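Local structure of NEDD8-conjugating enzyme UBC12 (Saccharomyces cerevisiae, 3O2U) at residues L27-L38 with P55-L66; P45-T53 with K65-D73. The protein accepts the ubiquitin-like protein Rub1 (NEDD8) from its E1 enzyme as a thioester and catalyses its covalent attachment to other proteins, chiefly the cullin Cdc53. All blocks are in the same frame, centred on the assembly; numbering follows the deposited sequence. Where two conformers were deposited one is given.

Contact 1: residues L27-L38 with P55-L66; sequences LSAARIRLKRDL and PDSADRSQSPKL. With GOL (glycerol), chain C.
Asp59 O is gripped from opposite faces of its plane: by Arg31 NH1 at 3.1 Å across the contact and by Gln62 N within the type I turn Asp59-Gln62. The same NH1 donates to Ser57 O at 3.0 Å, again from above the carbonyl plane, and both bonds are bent. Arg31 reaches this loop because its chain runs extended from CG to NE; Pro64 CD lies 3.6 Å above one guanidinium face, toward the rim. Glu90 forms a salt bridge to NE, fixing this buried arginine from several directions.

Pro55 lies against the helix, its CB on Arg31 CB and its CG on Lys35 CG, and Leu38 CD1 comes end-on to Pro55 CG at 3.9 Å. Lys35, bent at chi3 and chi4, brings NZ to the syn lone pair of Asp56 OD1 (2.7 Å). A glycerol, probably from the crystallisation liquor, takes weak bonds from NZ and donates from O2 to Asp56 OD2 (2.6 Å); Ser54 and Asp39 also hold it. Leu34 CD2 presses on Pro64 CB at 3.6 Å, while Leu38 CD2 passes alongside Leu66 CD1 in the opposite direction. Helix 29-39 is thereby joined to the loop leading into strand 65-70, with Leu131 of helix 131-143 touching both Leu38 and Leu66.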
# COMPACT_ATOMS: atom_id res chain seq x y z
N LEU A 27 20.24 -0.54 12.69
CA LEU A 27 18.93 -0.87 12.15
C LEU A 27 19.03 -2.13 11.28
O LEU A 27 20.05 -2.38 10.66
CB LEU A 27 18.39 0.32 11.34
CG LEU A 27 18.05 1.60 12.12
CD1 LEU A 27 17.54 2.66 11.16
CD2 LEU A 27 17.01 1.33 13.20
N SER A 28 17.96 -2.91 11.23
CA SER A 28 17.93 -4.10 10.37
C SER A 28 18.13 -3.74 8.89
O SER A 28 17.93 -2.59 8.50
CB SER A 28 16.61 -4.84 10.54
OG SER A 28 15.55 -4.06 10.02
N ALA A 29 18.52 -4.72 8.08
CA ALA A 29 18.68 -4.51 6.64
C ALA A 29 17.40 -3.97 6.01
O ALA A 29 17.46 -3.08 5.15
CB ALA A 29 19.11 -5.80 5.95
N ALA A 30 16.26 -4.52 6.42
CA ALA A 30 14.96 -4.10 5.89
C ALA A 30 14.68 -2.62 6.19
O ALA A 30 14.19 -1.89 5.33
CB ALA A 30 13.84 -4.98 6.45
N ARG A 31 14.99 -2.19 7.40
CA ARG A 31 14.72 -0.79 7.78
C ARG A 31 15.66 0.21 7.13
O ARG A 31 15.24 1.31 6.77
CB ARG A 31 14.69 -0.64 9.31
CG ARG A 31 13.51 -1.41 9.87
CD ARG A 31 13.35 -1.38 11.38
NE ARG A 31 12.30 -2.34 11.73
CZ ARG A 31 11.55 -2.29 12.82
NH1 ARG A 31 11.72 -1.32 13.71
NH2 ARG A 31 10.64 -3.23 13.03
N ILE A 32 16.93 -0.16 6.99
CA ILE A 32 17.89 0.67 6.26
C ILE A 32 17.46 0.86 4.81
O ILE A 32 17.58 1.95 4.25
CB ILE A 32 19.30 0.05 6.24
CG1 ILE A 32 19.90 0.07 7.65
CG2 ILE A 32 20.21 0.79 5.26
CD1 ILE A 32 21.32 -0.45 7.70
N ARG A 33 16.97 -0.21 4.18
CA ARG A 33 16.50 -0.13 2.80
C ARG A 33 15.22 0.72 2.67
O ARG A 33 15.09 1.53 1.76
CB ARG A 33 16.28 -1.54 2.24
CG ARG A 33 15.52 -1.57 0.91
CD ARG A 33 16.35 -1.01 -0.28
NE ARG A 33 15.38 -0.65 -1.32
CZ ARG A 33 14.97 -1.46 -2.29
NH1 ARG A 33 15.52 -2.66 -2.44
NH2 ARG A 33 14.02 -1.04 -3.13
N LEU A 34 14.28 0.56 3.60
CA LEU A 34 13.11 1.42 3.58
C LEU A 34 13.47 2.90 3.81
O LEU A 34 12.91 3.79 3.16
CB LEU A 34 12.06 0.94 4.60
CG LEU A 34 10.81 1.82 4.70
CD1 LEU A 34 10.14 2.02 3.35
CD2 LEU A 34 9.81 1.24 5.71
N LYS A 35 14.39 3.19 4.73
CA LYS A 35 14.84 4.59 4.90
C LYS A 35 15.38 5.17 3.58
O LYS A 35 15.09 6.31 3.23
CB LYS A 35 15.94 4.68 5.96
CG LYS A 35 15.44 4.60 7.39
CD LYS A 35 16.62 4.52 8.35
CE LYS A 35 17.43 5.82 8.32
NZ LYS A 35 16.59 7.01 8.65
N ARG A 36 16.17 4.38 2.87
CA ARG A 36 16.73 4.78 1.59
C ARG A 36 15.62 5.03 0.55
O ARG A 36 15.65 6.01 -0.18
CB ARG A 36 17.79 3.76 1.16
CG ARG A 36 17.74 3.20 -0.25
CD ARG A 36 18.84 2.13 -0.46
NE ARG A 36 18.70 1.38 -1.71
CZ ARG A 36 19.41 0.30 -2.03
NH1 ARG A 36 20.33 -0.17 -1.19
NH2 ARG A 36 19.21 -0.31 -3.18
N ASP A 37 14.63 4.14 0.50
CA ASP A 37 13.48 4.35 -0.39
C ASP A 37 12.71 5.63 -0.03
O ASP A 37 12.27 6.36 -0.92
CB ASP A 37 12.50 3.17 -0.32
CG ASP A 37 13.00 1.95 -1.07
OD1 ASP A 37 14.22 1.86 -1.36
OD2 ASP A 37 12.15 1.08 -1.38
N LEU A 38 12.50 5.87 1.26
CA LEU A 38 11.81 7.08 1.72
C LEU A 38 12.61 8.34 1.42
O LEU A 38 12.06 9.36 1.03
CB LEU A 38 11.54 7.01 3.22
CG LEU A 38 10.40 6.09 3.66
CD1 LEU A 38 10.52 5.80 5.15
CD2 LEU A 38 9.05 6.74 3.33
N PRO A 55 10.79 3.45 10.16
CA PRO A 55 11.85 2.43 10.14
C PRO A 55 12.99 2.77 11.11
O PRO A 55 13.89 1.96 11.33
CB PRO A 55 12.35 2.48 8.69
CG PRO A 55 11.92 3.84 8.18
CD PRO A 55 10.61 4.10 8.85
N ASP A 56 12.96 3.98 11.67
CA ASP A 56 13.98 4.43 12.61
C ASP A 56 13.92 3.81 14.00
O ASP A 56 14.77 4.11 14.85
CB ASP A 56 13.91 5.94 12.79
CG ASP A 56 14.40 6.69 11.58
OD1 ASP A 56 15.34 6.20 10.93
OD2 ASP A 56 13.85 7.78 11.30
N SER A 57 12.92 2.97 14.27
CA SER A 57 12.87 2.33 15.59
C SER A 57 13.74 1.06 15.61
O SER A 57 13.95 0.43 14.57
CB SER A 57 11.43 2.02 16.00
OG SER A 57 10.93 0.88 15.31
N ALA A 58 14.25 0.71 16.78
CA ALA A 58 15.03 -0.52 16.92
C ALA A 58 14.11 -1.61 17.44
O ALA A 58 14.53 -2.76 17.62
CB ALA A 58 16.20 -0.31 17.88
N ASP A 59 12.86 -1.24 17.66
CA ASP A 59 11.85 -2.17 18.15
C ASP A 59 11.40 -3.10 17.03
O ASP A 59 10.59 -2.73 16.19
CB ASP A 59 10.66 -1.41 18.74
CG ASP A 59 9.66 -2.33 19.41
OD1 ASP A 59 9.86 -3.56 19.39
OD2 ASP A 59 8.67 -1.82 19.97
N ARG A 60 11.93 -4.32 17.05
CA ARG A 60 11.58 -5.36 16.08
C ARG A 60 10.07 -5.55 15.94
O ARG A 60 9.55 -5.77 14.84
CB ARG A 60 12.24 -6.66 16.53
CG ARG A 60 12.08 -7.84 15.60
CD ARG A 60 12.91 -8.99 16.15
NE ARG A 60 12.91 -10.15 15.27
CZ ARG A 60 13.50 -10.19 14.09
NH1 ARG A 60 14.14 -9.13 13.61
NH2 ARG A 60 13.45 -11.30 13.37
N SER A 61 9.36 -5.46 17.07
CA SER A 61 7.92 -5.72 17.13
C SER A 61 7.05 -4.61 16.54
O SER A 61 5.86 -4.82 16.27
CB SER A 61 7.51 -5.97 18.58
OG SER A 61 7.81 -4.85 19.40
N GLN A 62 7.62 -3.42 16.35
CA GLN A 62 6.89 -2.32 15.75
C GLN A 62 7.22 -2.21 14.26
O GLN A 62 8.18 -1.55 13.88
CB GLN A 62 7.24 -1.01 16.46
CG GLN A 62 6.27 0.14 16.18
CD GLN A 62 5.07 0.15 17.12
OE1 GLN A 62 5.21 0.04 18.34
NE2 GLN A 62 3.87 0.29 16.54
N SER A 63 6.44 -2.88 13.42
CA SER A 63 6.70 -2.86 11.99
C SER A 63 6.54 -1.44 11.44
O SER A 63 5.63 -0.72 11.84
CB SER A 63 5.77 -3.84 11.27
OG SER A 63 4.42 -3.60 11.66
N PRO A 64 7.45 -1.01 10.55
CA PRO A 64 7.27 0.32 9.95
C PRO A 64 5.93 0.34 9.21
O PRO A 64 5.50 -0.67 8.66
CB PRO A 64 8.44 0.42 8.96
CG PRO A 64 9.48 -0.54 9.51
CD PRO A 64 8.67 -1.67 10.07
N LYS A 65 5.29 1.50 9.20
CA LYS A 65 3.99 1.62 8.56
C LYS A 65 3.82 3.02 7.99
O LYS A 65 4.17 4.02 8.64
CB LYS A 65 2.88 1.29 9.56
CG LYS A 65 1.47 1.33 8.97
CD LYS A 65 0.43 1.26 10.08
CE LYS A 65 0.52 -0.07 10.81
NZ LYS A 65 -0.48 -1.00 10.22
N LEU A 66 3.34 3.09 6.75
CA LEU A 66 3.15 4.37 6.06
C LEU A 66 1.70 4.48 5.66
O LEU A 66 1.05 3.47 5.39
CB LEU A 66 4.01 4.44 4.79
CG LEU A 66 5.47 3.98 4.89
CD1 LEU A 66 6.13 3.97 3.51
CD2 LEU A 66 6.26 4.85 5.87
C1 GOL C . 11.34 8.24 7.84
O1 GOL C . 10.95 7.58 9.04
C2 GOL C . 12.72 8.86 8.06
O2 GOL C . 13.53 7.89 8.69
C3 GOL C . 13.35 9.27 6.74
O3 GOL C . 14.40 8.37 6.41

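Contact 2: residues P45-T53 with K65-D73; sequences PTVTLNVIT and KLEVIVRPD
The Asn50 amide and Glu67 carboxylate project together from neighbouring strands, their planes 49° apart. Asn50 OD1 lies 3.1 Å from Glu67 OE1; as modelled two acceptors face each other, so the orientation of the amide is doubtful. Ile69 CD1 adds an apolar neighbour to OD1, and Ile52 CG1 packs against Glu67 CB. With CG anti to the backbone N (chi1 -180°) and the chain extended beyond it, Glu67 carries its other oxygen, OE2, to a hydrogen bond with Asn83 of the next strand.

Beneath these groups, strands 47-51 and 65-70 run antiparallel. Thr48 with Ile69 and Asn50 with Glu67 are hydrogen-bonded pairs; Asn50 O accepts from Glu67 N at 2.8 Å. Arg71 N continues the ladder to Thr46 O. At the other end Ile52 and Thr53 both face Lys65, a classic beta bulge: Lys65 O accepts from Ile52 N (2.8 Å) and Thr53 N (3.0 Å), and Lys65 N returns a bond to Thr53 O. Beside Ile69, Thr48 OG1 touches CB at 3.5 Å and shares a water with Ile69 O.

On the face bearing Val47, Leu49 and Val51, contacts are apolar. Val47 CG1 meets Val68 CG1 at 3.9 Å, crossing it at a slant, and Leu49 CD1 lies near Val68 CG2. Ile135 of helix 131-143 packs on Val47 and Leu49, and Leu139 on Val70. The two faces of this meander edge thus differ in chemistry: one is hydrocarbon turned to the helix, the other mixed and largely polar. The donor from Asn83 would probably favour the ionised form of Glu67, whereas Asn50 OD1 beside OE1, if modelled correctly, would work slightly against it.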
# COMPACT_ATOMS: atom_id res chain seq x y z
N PRO A 45 2.28 15.89 -6.95
CA PRO A 45 1.42 16.63 -6.02
C PRO A 45 0.13 15.87 -5.71
O PRO A 45 -0.54 16.18 -4.73
CB PRO A 45 1.12 17.94 -6.78
CG PRO A 45 2.24 18.07 -7.76
CD PRO A 45 2.57 16.66 -8.17
N THR A 46 -0.19 14.87 -6.52
CA THR A 46 -1.39 14.07 -6.31
C THR A 46 -1.20 12.98 -5.26
O THR A 46 -2.14 12.25 -4.94
CB THR A 46 -1.80 13.40 -7.61
OG1 THR A 46 -0.63 12.85 -8.22
CG2 THR A 46 -2.44 14.42 -8.56
N VAL A 47 0.01 12.86 -4.72
CA VAL A 47 0.26 11.85 -3.70
C VAL A 47 0.94 12.44 -2.48
O VAL A 47 1.99 13.08 -2.58
CB VAL A 47 1.13 10.69 -4.20
CG1 VAL A 47 1.38 9.68 -3.05
CG2 VAL A 47 0.46 10.00 -5.39
N THR A 48 0.35 12.21 -1.32
CA THR A 48 0.99 12.61 -0.08
C THR A 48 1.23 11.37 0.80
O THR A 48 0.55 10.35 0.64
CB THR A 48 0.16 13.66 0.64
OG1 THR A 48 -1.10 13.10 1.03
CG2 THR A 48 -0.10 14.83 -0.29
N LEU A 49 2.20 11.45 1.70
CA LEU A 49 2.63 10.28 2.45
C LEU A 49 2.88 10.69 3.90
O LEU A 49 3.48 11.72 4.16
CB LEU A 49 3.90 9.70 1.83
CG LEU A 49 4.42 8.40 2.45
CD1 LEU A 49 5.33 7.67 1.51
CD2 LEU A 49 5.15 8.69 3.76
N ASN A 50 2.39 9.87 4.82
CA ASN A 50 2.60 10.07 6.25
C ASN A 50 3.30 8.86 6.81
O ASN A 50 2.86 7.72 6.60
CB ASN A 50 1.26 10.24 6.97
CG ASN A 50 0.52 11.50 6.53
OD1 ASN A 50 -0.67 11.46 6.20
ND2 ASN A 50 1.23 12.61 6.51
N VAL A 51 4.39 9.09 7.53
CA VAL A 51 5.05 7.99 8.21
C VAL A 51 4.26 7.77 9.48
O VAL A 51 4.19 8.67 10.31
CB VAL A 51 6.50 8.32 8.59
CG1 VAL A 51 7.12 7.14 9.33
CG2 VAL A 51 7.32 8.69 7.36
N ILE A 52 3.68 6.59 9.65
CA ILE A 52 2.90 6.30 10.85
C ILE A 52 3.82 5.70 11.91
O ILE A 52 3.92 6.21 13.04
CB ILE A 52 1.73 5.33 10.58
CG1 ILE A 52 0.77 5.90 9.53
CG2 ILE A 52 0.95 5.03 11.86
CD1 ILE A 52 0.21 7.26 9.88
N THR A 53 4.48 4.60 11.54
CA THR A 53 5.55 4.02 12.35
C THR A 53 6.83 4.02 11.53
O THR A 53 6.86 3.49 10.42
CB THR A 53 5.23 2.59 12.77
OG1 THR A 53 4.13 2.60 13.69
CG2 THR A 53 6.46 1.96 13.45
N LYS A 65 5.29 1.50 9.20
CA LYS A 65 3.99 1.62 8.56
C LYS A 65 3.82 3.02 7.99
O LYS A 65 4.17 4.02 8.64
CB LYS A 65 2.88 1.29 9.56
CG LYS A 65 1.47 1.33 8.97
CD LYS A 65 0.43 1.26 10.08
CE LYS A 65 0.52 -0.07 10.81
NZ LYS A 65 -0.48 -1.00 10.22
N LEU A 66 3.34 3.09 6.75
CA LEU A 66 3.15 4.37 6.06
C LEU A 66 1.70 4.48 5.66
O LEU A 66 1.05 3.47 5.39
CB LEU A 66 4.01 4.44 4.79
CG LEU A 66 5.47 3.98 4.89
CD1 LEU A 66 6.13 3.97 3.51
CD2 LEU A 66 6.26 4.85 5.87
N GLU A 67 1.20 5.71 5.60
CA GLU A 67 -0.10 5.97 5.00
C GLU A 67 0.13 6.70 3.69
O GLU A 67 0.81 7.72 3.66
CB GLU A 67 -0.97 6.85 5.90
CG GLU A 67 -2.35 7.13 5.29
CD GLU A 67 -3.13 8.17 6.06
OE1 GLU A 67 -2.50 9.03 6.71
OE2 GLU A 67 -4.38 8.14 5.99
N VAL A 68 -0.44 6.19 2.61
CA VAL A 68 -0.27 6.83 1.30
C VAL A 68 -1.63 7.33 0.86
O VAL A 68 -2.57 6.56 0.80
CB VAL A 68 0.27 5.84 0.24
CG1 VAL A 68 0.21 6.48 -1.15
CG2 VAL A 68 1.69 5.44 0.58
N ILE A 69 -1.72 8.62 0.53
CA ILE A 69 -2.99 9.23 0.13
C ILE A 69 -2.96 9.66 -1.34
O ILE A 69 -2.24 10.58 -1.71
CB ILE A 69 -3.32 10.45 1.00
CG1 ILE A 69 -3.38 10.04 2.48
CG2 ILE A 69 -4.64 11.07 0.55
CD1 ILE A 69 -3.54 11.20 3.45
N VAL A 70 -3.75 8.99 -2.16
CA VAL A 70 -3.83 9.29 -3.59
C VAL A 70 -5.04 10.19 -3.87
O VAL A 70 -6.17 9.82 -3.55
CB VAL A 70 -3.89 7.98 -4.41
CG1 VAL A 70 -3.90 8.28 -5.90
CG2 VAL A 70 -2.66 7.11 -4.07
N ARG A 71 -4.78 11.37 -4.43
CA ARG A 71 -5.82 12.32 -4.82
C ARG A 71 -5.61 12.73 -6.29
O ARG A 71 -4.95 13.72 -6.58
CB ARG A 71 -5.77 13.56 -3.92
CG ARG A 71 -6.95 14.54 -4.11
CD ARG A 71 -6.93 15.60 -3.02
NE ARG A 71 -8.03 16.56 -3.12
CZ ARG A 71 -7.96 17.70 -3.81
NH1 ARG A 71 -6.85 18.00 -4.49
NH2 ARG A 71 -8.99 18.54 -3.84
N PRO A 72 -6.13 11.93 -7.22
CA PRO A 72 -5.90 12.13 -8.65
C PRO A 72 -6.47 13.47 -9.09
O PRO A 72 -7.49 13.89 -8.54
CB PRO A 72 -6.72 11.00 -9.29
CG PRO A 72 -6.83 9.97 -8.24
CD PRO A 72 -6.93 10.72 -6.95
N ASP A 73 -5.86 14.13 -10.06
CA ASP A 73 -6.43 15.38 -10.54
C ASP A 73 -7.00 15.24 -11.95
O ASP A 73 -7.33 16.23 -12.60
CB ASP A 73 -5.42 16.52 -10.47
CG ASP A 73 -4.19 16.27 -11.33
OD1 ASP A 73 -4.10 15.20 -11.96
OD2 ASP A 73 -3.32 17.17 -11.38
O HOH W 1 -2.97 13.45 -1.46

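In the fold
Strand 65-70 joins the two contacts, whose centres lie 18 Å apart: Lys65 and Leu66 belong to both. Strand 47-51 follows helix 29-39 in the chain and forms the outer edge of the four-stranded antiparallel sheet, with 65-70 next to it, an arrangement known from the UBC fold. The contacts also touch directly. Gln62 CG of contact 1 packs on Thr53 CG2 of contact 2 at 3.3 Å, and Leu38 CD2 reaches Leu49 CD1 at 4.2 Å, so the hydrocarbon of the helix runs on into that of the sheet. Contact 1 ties helix 29-39 to the loop before strand 65-70, contact 2 the edge strand to its neighbour, both away from Cys117, the predicted thioester-forming residue.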